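PDB 3PTY: probable arabinosyltransferase C from Mycobacterium tuberculosis, which polymerises arabinose into the arabinan of cell-wall arabinogalactan, and is represented here by its C-terminal domain, a lectin-like carbohydrate-binding module. Local coordinates for residues V39-N44 with L342-P347; A53-A58 with P112-S117; N70-D75 with W239-P244; G195-A200 with L215-S220; E287-R292 with L320-T325. One frame throughout, in Å; residues are numbered along the deposited sequence.

Contact 1. Residues V39-N44 with L342-P347; sequences VELDPN and LQRLTP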
# COMPACT_ATOMS: atom_id res chain seq x y z
N VAL A 39 -6.62 -14.74 -12.89
CA VAL A 39 -5.72 -13.85 -13.61
C VAL A 39 -5.88 -14.01 -15.11
O VAL A 39 -5.92 -15.13 -15.62
CB VAL A 39 -4.26 -14.14 -13.23
CG1 VAL A 39 -3.31 -13.29 -14.07
CG2 VAL A 39 -4.04 -13.90 -11.74
N GLU A 40 -5.97 -12.89 -15.81
CA GLU A 40 -6.15 -12.87 -17.25
C GLU A 40 -4.89 -12.33 -17.91
O GLU A 40 -4.77 -11.13 -18.15
CB GLU A 40 -7.36 -11.99 -17.62
CG GLU A 40 -7.58 -11.84 -19.11
CD GLU A 40 -8.69 -10.85 -19.44
OE1 GLU A 40 -8.97 -9.94 -18.63
OE2 GLU A 40 -9.27 -10.98 -20.54
N LEU A 41 -3.93 -13.22 -18.18
CA LEU A 41 -2.64 -12.81 -18.73
C LEU A 41 -2.72 -12.32 -20.17
O LEU A 41 -1.92 -11.50 -20.60
CB LEU A 41 -1.64 -13.96 -18.67
CG LEU A 41 -1.04 -14.29 -17.30
CD1 LEU A 41 -0.01 -15.40 -17.45
CD2 LEU A 41 -0.40 -13.05 -16.71
N ASP A 42 -3.69 -12.84 -20.91
CA ASP A 42 -3.79 -12.50 -22.33
C ASP A 42 -5.20 -12.01 -22.66
O ASP A 42 -6.03 -12.77 -23.14
CB ASP A 42 -3.46 -13.72 -23.19
CG ASP A 42 -3.36 -13.38 -24.67
OD1 ASP A 42 -3.55 -12.20 -25.03
OD2 ASP A 42 -3.10 -14.30 -25.47
N PRO A 43 -5.47 -10.74 -22.37
CA PRO A 43 -6.79 -10.17 -22.63
C PRO A 43 -7.17 -10.26 -24.11
O PRO A 43 -8.35 -10.33 -24.44
CB PRO A 43 -6.64 -8.71 -22.18
CG PRO A 43 -5.15 -8.46 -22.21
CD PRO A 43 -4.58 -9.76 -21.72
N ASN A 44 -6.20 -10.29 -25.00
CA ASN A 44 -6.55 -10.37 -26.42
C ASN A 44 -7.14 -11.71 -26.84
O ASN A 44 -7.92 -11.78 -27.78
CB ASN A 44 -5.37 -9.96 -27.29
CG ASN A 44 -5.28 -8.45 -27.43
OD1 ASN A 44 -6.13 -7.80 -28.09
ND2 ASN A 44 -4.29 -7.89 -26.79
N LEU A 342 -2.23 -7.68 -9.16
CA LEU A 342 -1.05 -8.48 -9.46
C LEU A 342 -0.31 -7.78 -10.58
O LEU A 342 -0.93 -7.39 -11.57
CB LEU A 342 -1.46 -9.89 -9.91
CG LEU A 342 -0.32 -10.78 -10.42
CD1 LEU A 342 0.67 -11.04 -9.30
CD2 LEU A 342 -0.87 -12.10 -10.97
N GLN A 343 1.00 -7.61 -10.44
CA GLN A 343 1.82 -7.02 -11.49
C GLN A 343 2.93 -7.96 -11.91
O GLN A 343 3.53 -8.61 -11.06
CB GLN A 343 2.47 -5.73 -11.00
CG GLN A 343 1.49 -4.68 -10.50
CD GLN A 343 2.19 -3.38 -10.25
OE1 GLN A 343 3.16 -3.32 -9.50
NE2 GLN A 343 1.70 -2.32 -10.89
N ARG A 344 3.20 -8.02 -13.21
CA ARG A 344 4.35 -8.77 -13.70
C ARG A 344 5.54 -7.83 -13.78
O ARG A 344 5.41 -6.69 -14.24
CB ARG A 344 4.06 -9.34 -15.09
CG ARG A 344 5.14 -10.29 -15.59
CD ARG A 344 4.58 -11.28 -16.60
NE ARG A 344 5.25 -12.58 -16.50
CZ ARG A 344 4.79 -13.69 -17.07
NH1 ARG A 344 3.67 -13.66 -17.78
NH2 ARG A 344 5.46 -14.83 -16.93
N LEU A 345 6.70 -8.28 -13.31
CA LEU A 345 7.90 -7.45 -13.34
C LEU A 345 8.83 -7.93 -14.45
O LEU A 345 9.05 -9.13 -14.60
CB LEU A 345 8.63 -7.49 -12.00
CG LEU A 345 7.80 -7.11 -10.78
CD1 LEU A 345 8.64 -7.14 -9.51
CD2 LEU A 345 7.17 -5.75 -10.96
N THR A 346 9.36 -6.98 -15.21
CA THR A 346 10.32 -7.28 -16.27
C THR A 346 11.43 -6.24 -16.24
O THR A 346 11.20 -5.09 -15.86
CB THR A 346 9.64 -7.27 -17.65
OG1 THR A 346 8.87 -6.08 -17.81
CG2 THR A 346 8.72 -8.47 -17.80
N PRO A 347 12.65 -6.64 -16.62
CA PRO A 347 13.80 -5.72 -16.64
C PRO A 347 13.48 -4.45 -17.42
O PRO A 347 13.00 -4.54 -18.55
CB PRO A 347 14.88 -6.53 -17.37
CG PRO A 347 14.12 -7.65 -18.06
CD PRO A 347 13.05 -7.98 -17.09

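Contact 2. Residues A53-A58 with P112-S117; sequences APLADA and PGINGS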
# COMPACT_ATOMS: atom_id res chain seq x y z
N ALA A 53 -17.67 -6.35 -39.28
CA ALA A 53 -16.58 -5.41 -39.54
C ALA A 53 -15.20 -5.98 -39.23
O ALA A 53 -15.05 -6.81 -38.34
CB ALA A 53 -16.81 -4.12 -38.75
N PRO A 54 -14.17 -5.53 -39.97
CA PRO A 54 -12.80 -5.90 -39.59
C PRO A 54 -12.51 -5.40 -38.17
O PRO A 54 -13.12 -4.43 -37.73
CB PRO A 54 -11.93 -5.13 -40.59
CG PRO A 54 -12.83 -4.82 -41.74
CD PRO A 54 -14.20 -4.65 -41.15
N LEU A 55 -11.59 -6.07 -37.49
CA LEU A 55 -11.24 -5.74 -36.11
C LEU A 55 -10.95 -4.25 -35.90
O LEU A 55 -11.37 -3.65 -34.91
CB LEU A 55 -10.03 -6.58 -35.70
CG LEU A 55 -9.46 -6.46 -34.28
CD1 LEU A 55 -8.66 -7.72 -33.95
CD2 LEU A 55 -8.58 -5.24 -34.17
N ALA A 56 -10.21 -3.67 -36.84
CA ALA A 56 -9.80 -2.27 -36.72
C ALA A 56 -11.00 -1.33 -36.75
O ALA A 56 -10.97 -0.27 -36.13
CB ALA A 56 -8.81 -1.90 -37.84
N ASP A 57 -12.05 -1.74 -37.46
CA ASP A 57 -13.20 -0.87 -37.74
C ASP A 57 -14.31 -1.01 -36.70
O ASP A 57 -15.12 -0.10 -36.52
CB ASP A 57 -13.82 -1.23 -39.10
CG ASP A 57 -12.90 -0.95 -40.28
OD1 ASP A 57 -11.67 -0.95 -40.11
OD2 ASP A 57 -13.42 -0.72 -41.39
N ALA A 58 -14.39 -2.17 -36.06
CA ALA A 58 -15.61 -2.57 -35.36
C ALA A 58 -15.96 -1.68 -34.17
O ALA A 58 -17.14 -1.47 -33.87
CB ALA A 58 -15.53 -4.05 -34.93
N PRO A 112 1.89 3.76 -33.57
CA PRO A 112 0.45 3.74 -33.30
C PRO A 112 -0.09 2.31 -33.27
O PRO A 112 0.50 1.41 -33.86
CB PRO A 112 -0.15 4.50 -34.49
CG PRO A 112 1.03 5.03 -35.29
CD PRO A 112 2.18 4.14 -34.96
N GLY A 113 -1.22 2.12 -32.59
CA GLY A 113 -1.89 0.84 -32.61
C GLY A 113 -2.72 0.68 -33.88
O GLY A 113 -2.67 1.52 -34.78
N ILE A 114 -3.50 -0.39 -33.92
CA ILE A 114 -4.24 -0.76 -35.12
C ILE A 114 -5.14 0.33 -35.70
O ILE A 114 -5.22 0.47 -36.92
CB ILE A 114 -5.03 -2.06 -34.91
CG1 ILE A 114 -5.58 -2.56 -36.25
CG2 ILE A 114 -6.14 -1.86 -33.87
CD1 ILE A 114 -6.00 -4.01 -36.22
N ASN A 115 -5.83 1.10 -34.85
CA ASN A 115 -6.65 2.18 -35.39
C ASN A 115 -6.05 3.58 -35.21
O ASN A 115 -6.76 4.57 -35.30
CB ASN A 115 -8.13 2.10 -34.95
CG ASN A 115 -8.37 2.64 -33.54
OD1 ASN A 115 -7.53 2.52 -32.65
ND2 ASN A 115 -9.54 3.23 -33.34
N GLY A 116 -4.75 3.64 -34.96
CA GLY A 116 -4.01 4.89 -34.98
C GLY A 116 -3.72 5.52 -33.62
O GLY A 116 -3.20 6.63 -33.54
N SER A 117 -4.07 4.81 -32.55
CA SER A 117 -3.88 5.35 -31.21
C SER A 117 -2.44 5.18 -30.74
O SER A 117 -1.85 4.12 -30.91
CB SER A 117 -4.81 4.65 -30.21
OG SER A 117 -4.69 5.25 -28.93

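Contact 3. Residues N70-D75 with W239-P244; sequences NGIPAD and WIALTP. With PO4 (phosphate ion), chain D.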
# COMPACT_ATOMS: atom_id res chain seq x y z
N ASN A 70 -7.06 8.89 -30.45
CA ASN A 70 -6.18 9.59 -29.51
C ASN A 70 -6.91 10.53 -28.56
O ASN A 70 -6.30 11.42 -27.97
CB ASN A 70 -5.05 10.30 -30.26
CG ASN A 70 -4.08 9.33 -30.89
OD1 ASN A 70 -3.26 8.72 -30.20
ND2 ASN A 70 -4.18 9.15 -32.20
N GLY A 71 -8.22 10.33 -28.40
CA GLY A 71 -9.01 11.12 -27.48
C GLY A 71 -8.86 10.64 -26.04
O GLY A 71 -9.83 10.24 -25.40
N ILE A 72 -7.62 10.69 -25.56
CA ILE A 72 -7.25 10.23 -24.22
C ILE A 72 -6.03 11.05 -23.79
O ILE A 72 -5.09 11.19 -24.56
CB ILE A 72 -6.79 8.76 -24.25
CG1 ILE A 72 -7.86 7.88 -24.88
CG2 ILE A 72 -6.43 8.27 -22.84
CD1 ILE A 72 -7.40 6.46 -25.12
N PRO A 73 -6.05 11.57 -22.55
CA PRO A 73 -4.90 12.36 -22.08
C PRO A 73 -3.63 11.52 -22.06
O PRO A 73 -3.71 10.31 -21.90
CB PRO A 73 -5.28 12.72 -20.64
CG PRO A 73 -6.75 12.50 -20.55
CD PRO A 73 -7.10 11.43 -21.53
N ALA A 74 -2.47 12.16 -22.22
CA ALA A 74 -1.20 11.44 -22.10
C ALA A 74 -1.04 10.88 -20.69
O ALA A 74 -0.43 9.82 -20.50
CB ALA A 74 -0.04 12.36 -22.44
N ASP A 75 -1.58 11.58 -19.71
CA ASP A 75 -1.49 11.15 -18.32
C ASP A 75 -2.85 10.75 -17.78
O ASP A 75 -3.66 11.60 -17.41
CB ASP A 75 -0.91 12.27 -17.45
N TRP A 239 -14.73 12.46 -19.34
CA TRP A 239 -14.51 11.88 -20.66
C TRP A 239 -14.48 10.37 -20.55
O TRP A 239 -14.38 9.82 -19.46
CB TRP A 239 -13.21 12.41 -21.28
CG TRP A 239 -12.02 12.23 -20.39
CD1 TRP A 239 -11.55 13.12 -19.46
CD2 TRP A 239 -11.16 11.09 -20.32
NE1 TRP A 239 -10.45 12.60 -18.82
CE2 TRP A 239 -10.19 11.36 -19.34
CE3 TRP A 239 -11.11 9.87 -21.01
CZ2 TRP A 239 -9.18 10.45 -19.02
CZ3 TRP A 239 -10.11 8.97 -20.69
CH2 TRP A 239 -9.15 9.26 -19.70
N ILE A 240 -14.56 9.69 -21.69
CA ILE A 240 -14.64 8.23 -21.73
C ILE A 240 -13.71 7.67 -22.80
O ILE A 240 -13.67 8.19 -23.91
CB ILE A 240 -16.08 7.77 -22.08
CG1 ILE A 240 -17.10 8.38 -21.11
CG2 ILE A 240 -16.17 6.24 -22.04
CD1 ILE A 240 -18.55 8.13 -21.51
N ALA A 241 -12.97 6.62 -22.47
CA ALA A 241 -12.20 5.89 -23.47
C ALA A 241 -12.51 4.40 -23.35
O ALA A 241 -12.57 3.87 -22.25
CB ALA A 241 -10.70 6.13 -23.30
N LEU A 242 -12.71 3.74 -24.49
CA LEU A 242 -13.12 2.34 -24.50
C LEU A 242 -12.27 1.50 -25.43
O LEU A 242 -11.64 2.01 -26.35
CB LEU A 242 -14.59 2.20 -24.95
CG LEU A 242 -15.67 2.92 -24.13
CD1 LEU A 242 -17.02 2.74 -24.81
CD2 LEU A 242 -15.72 2.40 -22.71
N THR A 243 -12.26 0.19 -25.18
CA THR A 243 -11.65 -0.78 -26.07
C THR A 243 -12.72 -1.85 -26.28
O THR A 243 -13.76 -1.80 -25.62
CB THR A 243 -10.39 -1.40 -25.45
OG1 THR A 243 -10.70 -1.90 -24.15
CG2 THR A 243 -9.27 -0.36 -25.34
N PRO A 244 -12.49 -2.80 -27.20
CA PRO A 244 -13.58 -3.74 -27.53
C PRO A 244 -13.91 -4.74 -26.43
O PRO A 244 -13.10 -4.96 -25.53
CB PRO A 244 -13.06 -4.46 -28.78
CG PRO A 244 -12.13 -3.47 -29.42
CD PRO A 244 -11.43 -2.84 -28.22
P PO4 D . -7.50 13.78 -16.53
O1 PO4 D . -7.27 14.05 -15.06
O2 PO4 D . -7.12 12.36 -16.85
O3 PO4 D . -6.65 14.72 -17.35
O4 PO4 D . -8.96 14.02 -16.86

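Contact 4. Residues G195-A200 with L215-S220; sequences GSMEFA and LSAIPS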
# COMPACT_ATOMS: atom_id res chain seq x y z
N GLY A 195 -32.15 -5.52 -25.70
CA GLY A 195 -32.03 -5.02 -24.35
C GLY A 195 -30.62 -4.54 -24.09
O GLY A 195 -29.77 -4.58 -24.99
N SER A 196 -30.36 -4.08 -22.87
CA SER A 196 -29.03 -3.57 -22.54
C SER A 196 -28.79 -3.61 -21.04
O SER A 196 -29.73 -3.76 -20.24
CB SER A 196 -28.87 -2.15 -23.06
OG SER A 196 -29.69 -1.25 -22.33
N MET A 197 -27.53 -3.49 -20.66
CA MET A 197 -27.17 -3.45 -19.25
C MET A 197 -26.02 -2.47 -19.03
O MET A 197 -25.37 -2.02 -19.98
CB MET A 197 -26.77 -4.84 -18.76
CG MET A 197 -25.51 -5.41 -19.43
SD MET A 197 -25.20 -7.11 -18.94
CE MET A 197 -25.12 -6.91 -17.16
N GLU A 198 -25.80 -2.14 -17.77
CA GLU A 198 -24.67 -1.31 -17.38
C GLU A 198 -23.52 -2.19 -16.93
O GLU A 198 -23.71 -3.40 -16.74
CB GLU A 198 -25.09 -0.37 -16.25
CG GLU A 198 -26.01 0.73 -16.73
CD GLU A 198 -26.54 1.57 -15.59
OE1 GLU A 198 -26.13 1.34 -14.43
OE2 GLU A 198 -27.36 2.47 -15.86
N PHE A 199 -22.35 -1.59 -16.76
CA PHE A 199 -21.17 -2.30 -16.27
C PHE A 199 -20.93 -1.91 -14.82
O PHE A 199 -21.28 -0.81 -14.41
CB PHE A 199 -19.92 -1.89 -17.06
CG PHE A 199 -19.86 -2.42 -18.46
CD1 PHE A 199 -20.42 -1.71 -19.51
CD2 PHE A 199 -19.21 -3.61 -18.73
CE1 PHE A 199 -20.36 -2.19 -20.81
CE2 PHE A 199 -19.13 -4.10 -20.02
CZ PHE A 199 -19.70 -3.38 -21.07
N ALA A 200 -20.31 -2.81 -14.07
CA ALA A 200 -19.74 -2.44 -12.78
C ALA A 200 -18.38 -1.81 -13.04
O ALA A 200 -17.51 -2.42 -13.67
CB ALA A 200 -19.59 -3.66 -11.89
N LEU A 215 -22.20 -12.22 -17.38
CA LEU A 215 -22.81 -12.86 -18.55
C LEU A 215 -24.21 -13.38 -18.22
O LEU A 215 -25.05 -13.50 -19.10
CB LEU A 215 -21.94 -14.01 -19.06
CG LEU A 215 -20.62 -13.61 -19.73
CD1 LEU A 215 -19.82 -14.86 -20.09
CD2 LEU A 215 -20.88 -12.75 -20.97
N SER A 216 -24.45 -13.69 -16.95
CA SER A 216 -25.75 -14.22 -16.54
C SER A 216 -26.89 -13.26 -16.85
O SER A 216 -28.03 -13.67 -17.00
CB SER A 216 -25.76 -14.58 -15.05
OG SER A 216 -25.66 -13.41 -14.25
N ALA A 217 -26.59 -11.97 -16.96
CA ALA A 217 -27.63 -10.98 -17.24
C ALA A 217 -28.05 -10.97 -18.71
O ALA A 217 -29.11 -10.45 -19.05
CB ALA A 217 -27.17 -9.59 -16.81
N ILE A 218 -27.21 -11.53 -19.58
CA ILE A 218 -27.51 -11.53 -21.01
C ILE A 218 -28.41 -12.70 -21.38
O ILE A 218 -28.08 -13.85 -21.10
CB ILE A 218 -26.23 -11.61 -21.86
CG1 ILE A 218 -25.24 -10.51 -21.46
CG2 ILE A 218 -26.57 -11.51 -23.35
CD1 ILE A 218 -23.97 -10.50 -22.31
N PRO A 219 -29.56 -12.42 -22.02
CA PRO A 219 -30.49 -13.51 -22.35
C PRO A 219 -29.83 -14.56 -23.24
O PRO A 219 -29.01 -14.24 -24.10
CB PRO A 219 -31.62 -12.80 -23.10
CG PRO A 219 -31.54 -11.37 -22.67
CD PRO A 219 -30.07 -11.10 -22.44
N SER A 220 -30.23 -15.82 -23.06
CA SER A 220 -29.61 -16.95 -23.75
C SER A 220 -29.80 -16.92 -25.27
O SER A 220 -29.05 -17.55 -26.00
CB SER A 220 -30.16 -18.27 -23.20
OG SER A 220 -31.55 -18.37 -23.45

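Contact 5. Residues E287-R292 with L320-T325; sequences ETPKWR and LLMRAT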
# COMPACT_ATOMS: atom_id res chain seq x y z
N GLU A 287 18.30 -13.01 -6.32
CA GLU A 287 17.48 -13.46 -7.44
C GLU A 287 16.67 -12.29 -8.00
O GLU A 287 16.67 -11.20 -7.43
CB GLU A 287 16.55 -14.59 -7.01
CG GLU A 287 15.62 -14.20 -5.85
CD GLU A 287 14.85 -15.38 -5.29
OE1 GLU A 287 15.07 -16.53 -5.73
OE2 GLU A 287 14.01 -15.16 -4.39
N THR A 288 15.99 -12.52 -9.11
CA THR A 288 15.21 -11.47 -9.77
C THR A 288 13.73 -11.65 -9.42
O THR A 288 13.19 -12.74 -9.59
CB THR A 288 15.39 -11.56 -11.29
OG1 THR A 288 16.79 -11.50 -11.60
CG2 THR A 288 14.67 -10.41 -12.00
N PRO A 289 13.08 -10.59 -8.91
CA PRO A 289 11.64 -10.71 -8.62
C PRO A 289 10.86 -10.74 -9.93
O PRO A 289 11.25 -10.07 -10.89
CB PRO A 289 11.33 -9.42 -7.85
CG PRO A 289 12.40 -8.46 -8.22
CD PRO A 289 13.62 -9.25 -8.60
N LYS A 290 9.78 -11.51 -9.97
CA LYS A 290 9.03 -11.67 -11.21
C LYS A 290 7.63 -11.08 -11.16
O LYS A 290 7.02 -10.82 -12.19
CB LYS A 290 8.97 -13.15 -11.60
CG LYS A 290 10.32 -13.71 -12.08
CD LYS A 290 10.19 -15.13 -12.59
CE LYS A 290 11.48 -15.58 -13.29
N TRP A 291 7.13 -10.86 -9.94
CA TRP A 291 5.78 -10.34 -9.75
C TRP A 291 5.77 -9.38 -8.56
O TRP A 291 6.70 -9.38 -7.75
CB TRP A 291 4.78 -11.47 -9.45
CG TRP A 291 4.78 -12.60 -10.43
CD1 TRP A 291 5.54 -13.74 -10.38
CD2 TRP A 291 3.97 -12.71 -11.62
NE1 TRP A 291 5.26 -14.55 -11.46
CE2 TRP A 291 4.30 -13.94 -12.23
CE3 TRP A 291 3.00 -11.89 -12.21
CZ2 TRP A 291 3.70 -14.37 -13.41
CZ3 TRP A 291 2.41 -12.32 -13.39
CH2 TRP A 291 2.75 -13.54 -13.97
N ARG A 292 4.72 -8.58 -8.47
CA ARG A 292 4.47 -7.79 -7.28
C ARG A 292 2.98 -7.83 -7.00
O ARG A 292 2.17 -7.75 -7.93
CB ARG A 292 4.93 -6.34 -7.45
CG ARG A 292 4.55 -5.44 -6.26
CD ARG A 292 5.32 -4.12 -6.27
NE ARG A 292 4.94 -3.29 -7.40
CZ ARG A 292 5.42 -2.07 -7.64
NH1 ARG A 292 6.30 -1.52 -6.81
NH2 ARG A 292 5.01 -1.40 -8.70
N LEU A 320 15.98 -2.41 -7.96
CA LEU A 320 16.68 -3.01 -9.11
C LEU A 320 16.31 -2.49 -10.51
O LEU A 320 16.82 -3.02 -11.51
CB LEU A 320 16.58 -4.54 -9.10
N LEU A 321 15.44 -1.49 -10.61
CA LEU A 321 15.05 -0.94 -11.91
C LEU A 321 14.27 -1.94 -12.76
O LEU A 321 14.77 -2.43 -13.78
CB LEU A 321 16.27 -0.43 -12.68
N MET A 322 13.05 -2.23 -12.34
CA MET A 322 12.17 -3.15 -13.05
C MET A 322 10.97 -2.38 -13.59
O MET A 322 10.54 -1.40 -12.99
CB MET A 322 11.67 -4.23 -12.10
CG MET A 322 12.75 -4.90 -11.26
SD MET A 322 12.94 -6.64 -11.66
CE MET A 322 13.44 -6.56 -13.38
N ARG A 323 10.43 -2.83 -14.72
CA ARG A 323 9.13 -2.34 -15.18
C ARG A 323 8.02 -3.19 -14.56
O ARG A 323 8.08 -4.42 -14.60
CB ARG A 323 9.02 -2.41 -16.70
CG ARG A 323 7.64 -2.03 -17.21
CD ARG A 323 7.35 -2.64 -18.57
NE ARG A 323 8.09 -1.96 -19.64
CZ ARG A 323 7.70 -0.82 -20.20
NH1 ARG A 323 6.59 -0.23 -19.79
NH2 ARG A 323 8.43 -0.28 -21.16
N ALA A 324 7.02 -2.53 -13.98
CA ALA A 324 5.89 -3.22 -13.38
C ALA A 324 4.64 -3.05 -14.23
O ALA A 324 4.20 -1.92 -14.48
CB ALA A 324 5.64 -2.70 -11.97
N THR A 325 4.07 -4.16 -14.68
CA THR A 325 2.85 -4.13 -15.49
C THR A 325 1.71 -4.86 -14.79
O THR A 325 1.75 -6.07 -14.62
CB THR A 325 3.09 -4.80 -16.85
OG1 THR A 325 4.22 -4.20 -17.48
CG2 THR A 325 1.86 -4.64 -17.74

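Contact 1. Residues V39-N44 with L342-P347
Val39 and Leu342 meet at about a right angle, the two methyls of the valine set against a single methyl of the leucine. Leu342 CD2 lies 3.7 Å from Val39 CG2 and 4.1 Å from Val39 CG1. The leucine extends its branch from the strand with CG opposite the backbone N (chi1 173°), and CD2 is the branch that does the touching. Two residues along each segment a second, looser pair repeats the crossing: the Leu41 CD1 methyl approaches the Arg344 guanidinium obliquely, 4.1 Å from NH1. Arg344 gets its end group there through a long chain that bends only near the tip. The backbones stay well apart, with Val39 CA and Leu342 CA 8.2 Å from each other, and no hydrogen bond joins them. Strand 322-331 runs between, bonded through its backbone to both Glu40 and Leu342. Leu253 touches both Val39 and Leu342, and Val256 touches Leu41; Arg344, by contrast, is exposed. Val39 and Leu342, from next-but-one strands, thus meet on one face of the seven-stranded mixed sheet of this lectin-like domain, covered by helix 253-257, and Leu41 of the following loop continues the contact to Arg344.

Contact 2. Residues A53-A58 with P112-S117
Pro54 O, gripped by two backbone N-H groups, holds the weakly bonded helical turn that presents Leu55 and Ala56 to Ile114. Asp57 N donates to it at 2.9 Å, and Ala58 N adds a weak bond. On the other side a type I beta turn runs from Gly113 to Gly116, closed by Gly116 N bonding to Gly113 O at 3.0 Å; Gly113 N also reaches Ser117 O at 2.7 Å. Helical turn and beta turn both belong to the connections round the nine-stranded antiparallel sheet of this beta-sandwich domain, and they meet near its surface. Ile114 is the residue that spans the gap. Its CG1 leaves opposite the backbone N (chi1 -170°) and the chain continues extended, which carries CD1 forward to Leu55 CD2 and beside Ala56 CB. The leucine and isoleucine chains cross at a slant, with Leu55 CD2 also near Ile114 CG2. Asn115 turns its amide away from this apolar patch: its OD1 accepts a hydrogen bond from Val132 N, and its side chain rests on Pro69 and Pro131. No hydrogen bond crosses between the segments. The nearest approach is methyl to methyl, Leu55 CD2 to Ile114 CD1 at 3.5 Å, followed by Ala56 CB to Ile114 CG1 at 3.7 Å.

Contact 3. Residues N70-D75 with W239-P244
Trp239 lies with one face against the Pro73 ring while its indole nitrogen reaches a phosphate ion. From CB, which points toward residues 70-75, CG is placed between the backbone N and the carbonyl carbon (chi1 53°), and the indole swings out beside strand 240-242. On the five-membered ring, CD1 is 3.8 Å from phosphate O4, and NE1 next to it donates to the same oxygen at 2.8 Å. That bond is almost straight, with an N-H...O angle of 175°, and the anion sits at the ring edge. It probably came from the crystallisation liquor, and Arg172 NH1 binds it as well. CE2 and the six-membered ring lie against the proline, which covers one face: Trp239 CZ2 is 3.4 Å from Pro73 CD and 3.5 Å from Pro73 CG. Pro73 CD stands 3.6 Å from the centroid of that ring, 22° off its normal, a CH-pi contact. At the far corner CH2 meets Ile72 CG2 obliquely at 4.3 Å. Ile72 turns its other branch to strand 240-242, where CG1 lies 3.7 Å from Ala241 CB, itself near the plane of the indole. Trp136 meets Trp239 edge-to-face and also touches Pro73. A loop proline in CH-pi contact with a tryptophan next to strand 240-242 thus lies close to the calcium site of the lectin-like beta-sandwich: the Trp239 side chain is about 5 Å from the bound calcium, whose ligands include Asp231, Asp233 and the adjoining His238.

Contact 4. Residues G195-A200 with L215-S220
Met197 lays the end of its side chain against the Ala217 methyl. Its CE comes within 3.4 Å of Ala217 CB, tighter than usual for two carbons, and SD follows at 3.8 Å from the same CB, so the alanine methyl meets the last two atoms of the side chain. Ile218 takes a looser place beside it, with its CG1 4.2 Å from Met197 SD. The methionine chain explains this reach: CG stands between the backbone N and the carbonyl carbon (chi1 63°), CG to SD runs on extended, and a bend about the CG-SD bond (chi3 -56°) sets CE beside the alanine. The backbones themselves keep apart, with Met197 CA and Ala217 CA 7.8 Å from each other, and the contact is apolar throughout, without a hydrogen bond across it. Ala217 closes a short 3-10 turn, residues 215-217, in which Ile218 N bonds to Leu215 O at 3.0 Å; this turn directs the Ala217 methyl to the strand, while the CB atoms of Leu215 and Ser216 point away. Met197 also rests on Ala213 and Pro214 of the adjoining strand 209-214 and on Trp182 of strand 178-183, and Pro219 touches that same tryptophan. Phe199, two residues further on, packs on Leu165, Val167, Leu180 and Leu211, whereas Ser196 OG bonds to Arg179 and Glu198 OE1 to Ser175 OG. Strand 195-202 thus runs antiparallel between strands 178-183 and 209-214 of the nine-stranded sheet, and the chain leaving strand 209-214 for strand 224-231 folds back over Met197.

Contact 5. Residues E287-R292 with L320-T325
Met322, Pro289 and Ala324 bury the most surface here, on one side of a mixed beta-sheet in which strand 341-347 separates strand 322-331 from strand 291-294. Met322 starts strand 322-331 and directs its side chain to the loop that leads into strand 291-294. Its SD is the atom that touches: Pro289 CG lies 3.9 Å away, Pro289 CD 4.1 Å away, and Pro289 O is also 3.9 Å from the sulfur. The proline thus meets the sulfur with both its ring and its own carbonyl. Thr288 CG2 adds a looser contact, 4.2 Å from the same Met322 SD. The methionine gets there by a kinked path, with CG beside the backbone N and a chi2 of -115°, away from the usual staggered values; a further bend follows about the CG-SD bond. Pro289 is buried, its ring also packed on Phe264 and Phe279, while Leu320 and Leu321, just before Met322, are poorly ordered. Further along, Ala324 meets Arg292, the CA atoms being 7.8 Å apart. The arginine extends from its backbone and then turns near its end (chi3 66°). Its strongest polar partner lies in the intervening strand, where NE bonds to Gln343 OE1, and this bond helps to fix the guanidinium. No hydrogen bond passes directly between residues 287-292 and 320-325. At this end the contact is made by one of the arginine's terminal nitrogens: Arg292 NH2 is 3.6 Å from Ala324 CB, with the methyl oblique to the guanidinium plane.

How the contacts relate
Contacts 1 and 5 share the mixed sheet, their centres about 12 Å apart. Strand 341-347 of contact 1 passes between the two strands of contact 5 and is probably hydrogen-bonded to one of them through Thr346 O to Arg323 N (2.6 Å). Contacts 2 and 3 adjoin in the other part of the domain, centres about 14 Å apart, probably linked by Asn70 ND2 to Gly116 O at 3.0 Å. Contact 3 lies beside the calcium, whereas Arg292 of contact 5 has its side chain about 13 Å from a bound octyl arabinofuranoside. Contact 4 reaches the same antiparallel sheet as contact 3, but lies about 38 Å from contact 5 between centres.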